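Long-range contact in deacetylase EF_0837 (Enterococcus faecalis, PDB 2ICS), which is a two-zinc amidohydrolase-superfamily enzyme that deacetylates acetyl-(R)-mandelate in vitro, though with very low efficiency: residues 75-87 / 359-371. Residues are numbered along the deposited sequence; the frame is centred on the assembly and turned at random.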
# COMPACT_ATOMS: atom_id res chain seq x y z
N ASP A 75 14.63 -1.34 2.02
CA ASP A 75 14.87 -0.16 2.83
C ASP A 75 14.91 1.17 2.08
O ASP A 75 14.80 2.22 2.70
CB ASP A 75 16.13 -0.35 3.69
CG ASP A 75 15.99 -1.52 4.65
OD1 ASP A 75 14.86 -1.82 5.09
OD2 ASP A 75 17.02 -2.14 4.98
N GLU A 76 15.04 1.13 0.76
CA GLU A 76 15.04 2.37 -0.02
C GLU A 76 13.62 2.88 -0.22
O GLU A 76 13.41 4.07 -0.44
CB GLU A 76 15.68 2.18 -1.40
CG GLU A 76 17.17 1.90 -1.38
CD GLU A 76 17.95 2.95 -0.61
OE1 GLU A 76 17.80 4.15 -0.91
OE2 GLU A 76 18.71 2.56 0.29
N ILE A 77 12.64 1.99 -0.13
CA ILE A 77 11.23 2.37 -0.29
C ILE A 77 10.52 2.30 1.05
O ILE A 77 9.36 2.68 1.17
CB ILE A 77 10.48 1.42 -1.25
CG1 ILE A 77 10.51 0.01 -0.68
CG2 ILE A 77 11.10 1.47 -2.64
CD1 ILE A 77 9.64 -0.98 -1.41
N GLY A 78 11.22 1.77 2.04
CA GLY A 78 10.63 1.62 3.36
C GLY A 78 11.14 2.59 4.40
O GLY A 78 10.89 3.79 4.32
N VAL A 79 11.88 2.07 5.37
CA VAL A 79 12.41 2.86 6.45
C VAL A 79 12.98 4.22 6.03
O VAL A 79 12.73 5.22 6.69
CB VAL A 79 13.48 2.06 7.24
CG1 VAL A 79 14.62 1.65 6.32
CG2 VAL A 79 14.00 2.89 8.42
N LYS A 80 13.72 4.26 4.93
CA LYS A 80 14.31 5.52 4.49
C LYS A 80 13.29 6.54 3.97
O LYS A 80 13.64 7.69 3.72
CB LYS A 80 15.38 5.25 3.42
CG LYS A 80 16.53 4.37 3.92
CD LYS A 80 17.63 4.23 2.87
CE LYS A 80 18.71 3.24 3.30
NZ LYS A 80 19.47 3.65 4.52
N LYS A 81 12.04 6.13 3.82
CA LYS A 81 11.00 7.03 3.34
C LYS A 81 9.88 7.17 4.37
O LYS A 81 8.77 7.62 4.07
CB LYS A 81 10.43 6.50 2.01
CG LYS A 81 11.48 6.39 0.91
CD LYS A 81 12.10 7.75 0.59
CE LYS A 81 13.18 7.65 -0.48
NZ LYS A 81 12.66 7.13 -1.77
N GLY A 82 10.19 6.78 5.61
CA GLY A 82 9.21 6.87 6.68
C GLY A 82 8.17 5.77 6.65
O GLY A 82 7.18 5.84 7.38
N VAL A 83 8.37 4.77 5.80
CA VAL A 83 7.42 3.67 5.70
C VAL A 83 7.95 2.48 6.51
O VAL A 83 8.99 1.91 6.19
CB VAL A 83 7.20 3.26 4.22
CG1 VAL A 83 6.14 2.17 4.12
CG2 VAL A 83 6.76 4.49 3.41
N THR A 84 7.24 2.13 7.58
CA THR A 84 7.65 1.05 8.46
C THR A 84 7.32 -0.35 7.95
O THR A 84 8.01 -1.31 8.28
CB THR A 84 7.03 1.23 9.87
OG1 THR A 84 5.60 1.27 9.78
CG2 THR A 84 7.53 2.53 10.50
N THR A 85 6.27 -0.47 7.14
CA THR A 85 5.87 -1.76 6.59
C THR A 85 5.51 -1.66 5.11
O THR A 85 4.91 -0.67 4.67
CB THR A 85 4.63 -2.34 7.36
OG1 THR A 85 4.99 -2.61 8.72
CG2 THR A 85 4.14 -3.62 6.71
N VAL A 86 5.90 -2.67 4.33
CA VAL A 86 5.58 -2.70 2.91
C VAL A 86 5.08 -4.08 2.55
O VAL A 86 5.47 -5.08 3.16
CB VAL A 86 6.80 -2.37 2.00
CG1 VAL A 86 7.24 -0.93 2.20
CG2 VAL A 86 7.95 -3.33 2.28
N ILE A 87 4.20 -4.14 1.56
CA ILE A 87 3.66 -5.40 1.10
C ILE A 87 3.95 -5.52 -0.38
O ILE A 87 3.46 -4.72 -1.19
CB ILE A 87 2.14 -5.48 1.31
CG1 ILE A 87 1.80 -5.15 2.77
CG2 ILE A 87 1.65 -6.88 0.95
CD1 ILE A 87 0.31 -5.22 3.09
N PRO A 359 9.00 12.77 6.39
CA PRO A 359 9.35 12.01 7.59
C PRO A 359 10.74 12.44 8.06
O PRO A 359 11.64 12.61 7.24
CB PRO A 359 9.33 10.57 7.09
CG PRO A 359 9.81 10.71 5.68
CD PRO A 359 9.04 11.92 5.19
N ILE A 360 10.92 12.62 9.36
CA ILE A 360 12.22 13.01 9.87
C ILE A 360 12.79 11.91 10.76
O ILE A 360 14.00 11.83 10.97
CB ILE A 360 12.16 14.33 10.67
CG1 ILE A 360 11.23 14.17 11.87
CG2 ILE A 360 11.69 15.46 9.76
CD1 ILE A 360 11.18 15.42 12.75
N LYS A 361 11.91 11.07 11.29
CA LYS A 361 12.30 9.95 12.13
C LYS A 361 11.35 8.79 11.88
O LYS A 361 10.16 9.00 11.67
CB LYS A 361 12.27 10.31 13.62
CG LYS A 361 13.52 11.01 14.12
CD LYS A 361 13.54 11.08 15.64
CE LYS A 361 14.86 11.63 16.16
NZ LYS A 361 15.13 13.00 15.65
N THR A 362 11.89 7.58 11.88
CA THR A 362 11.08 6.40 11.66
C THR A 362 11.44 5.35 12.68
O THR A 362 12.61 4.98 12.83
CB THR A 362 11.30 5.85 10.23
OG1 THR A 362 11.03 6.88 9.27
CG2 THR A 362 10.36 4.68 9.96
N ILE A 363 10.44 4.87 13.41
CA ILE A 363 10.66 3.86 14.43
C ILE A 363 10.06 2.55 13.97
O ILE A 363 8.91 2.51 13.52
CB ILE A 363 10.01 4.27 15.76
CG1 ILE A 363 10.57 5.62 16.21
CG2 ILE A 363 10.27 3.20 16.82
CD1 ILE A 363 9.96 6.14 17.47
N ILE A 364 10.84 1.48 14.08
CA ILE A 364 10.40 0.16 13.67
C ILE A 364 10.69 -0.85 14.77
O ILE A 364 11.84 -1.02 15.18
CB ILE A 364 11.14 -0.29 12.39
CG1 ILE A 364 10.94 0.75 11.28
CG2 ILE A 364 10.65 -1.67 11.97
CD1 ILE A 364 11.57 0.36 9.94
N GLY A 365 9.63 -1.51 15.24
CA GLY A 365 9.77 -2.50 16.29
C GLY A 365 10.49 -1.92 17.50
O GLY A 365 11.19 -2.64 18.21
N GLY A 366 10.34 -0.62 17.72
CA GLY A 366 10.99 0.01 18.85
C GLY A 366 12.36 0.59 18.54
O GLY A 366 12.93 1.29 19.37
N GLN A 367 12.89 0.29 17.36
CA GLN A 367 14.20 0.81 16.96
C GLN A 367 14.01 2.14 16.25
O GLN A 367 13.07 2.31 15.47
CB GLN A 367 14.92 -0.18 16.04
CG GLN A 367 15.22 -1.54 16.66
CD GLN A 367 16.01 -1.42 17.95
OE1 GLN A 367 17.10 -0.83 17.98
NE2 GLN A 367 15.48 -1.99 19.03
N ILE A 368 14.93 3.07 16.49
CA ILE A 368 14.86 4.39 15.90
C ILE A 368 15.78 4.53 14.69
O ILE A 368 16.93 4.09 14.71
CB ILE A 368 15.27 5.46 16.93
CG1 ILE A 368 14.35 5.37 18.15
CG2 ILE A 368 15.20 6.85 16.31
CD1 ILE A 368 14.88 6.09 19.37
N TYR A 369 15.26 5.15 13.63
CA TYR A 369 16.01 5.39 12.41
C TYR A 369 15.76 6.83 12.00
O TYR A 369 14.61 7.25 11.84
CB TYR A 369 15.55 4.44 11.30
CG TYR A 369 15.70 2.97 11.64
CD1 TYR A 369 16.95 2.34 11.57
CD2 TYR A 369 14.60 2.21 12.03
CE1 TYR A 369 17.10 0.98 11.89
CE2 TYR A 369 14.74 0.85 12.35
CZ TYR A 369 15.98 0.25 12.27
OH TYR A 369 16.10 -1.09 12.60
N ASP A 370 16.84 7.59 11.83
CA ASP A 370 16.73 9.00 11.45
C ASP A 370 16.50 9.17 9.95
O ASP A 370 17.15 8.51 9.14
CB ASP A 370 18.00 9.74 11.87
CG ASP A 370 17.79 11.24 11.95
OD1 ASP A 370 17.33 11.84 10.96
OD2 ASP A 370 18.10 11.81 13.02
N ASN A 371 15.59 10.06 9.59
CA ASN A 371 15.24 10.34 8.20
C ASN A 371 14.43 9.20 7.57
O ASN A 371 13.29 8.94 7.97
CB ASN A 371 16.51 10.59 7.36
CG ASN A 371 17.19 11.90 7.71
OD1 ASN A 371 18.28 12.19 7.21
ND2 ASN A 371 16.56 12.69 8.57
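Gly82 and Pro359 bring the two backbones to 5.2 Å (CA to CA), where the loop leading into strand 83-87 meets one face of the C-terminal hairpin, strands 359-364 and 367-370 joined by a type I' turn at Ile364-Gln367. The axes of strands 83-87 and 359-364 approach to 7.3 Å at 46°; the segments share no backbone hydrogen bonds and meet through side chains and the backbone around Gly82. The loop is folded on itself: Gly78 O accepts from Lys81 N and Val83 N, which arrive from opposite faces of its plane. Gly82 CA lies 3.7 Å from Pro359 CB, where a side chain would collide with the proline, and its positive phi itself favours glycine. Pro359 CG rests on the carbonyl of Lys81. Thr362 OG1 sits 3.2 Å from Gly82 CA and gives a weak hydrogen bond within the hairpin to Asn371 O. The Thr362 chi1 of -56° sets OG1 beside the backbone N and turns CG2 to the methyl of Thr84, CG2 to CG2 3.6 Å. That Thr84 methyl also reaches Ile363 O and Ile364 CG1, and Thr84 OG1 is hydrogen-bonded to Trp56 O. Val79 packs against Ile364 and Tyr369: its CB meets Ile364 CD1 at 3.7 Å, and its CG2 presses on CB and CG of Tyr369, the two side chains crossing at about a right angle. The contact thus joins the entry to strand 83-89 of the TIM barrel, between strands 51-61 and 110-114, to the hairpin, from which Ile363 and Ile368 reach strand 5-13 of the small β domain. Thr332 OG1, from strand 331-344, hydrogen-bonds to Gly82 O.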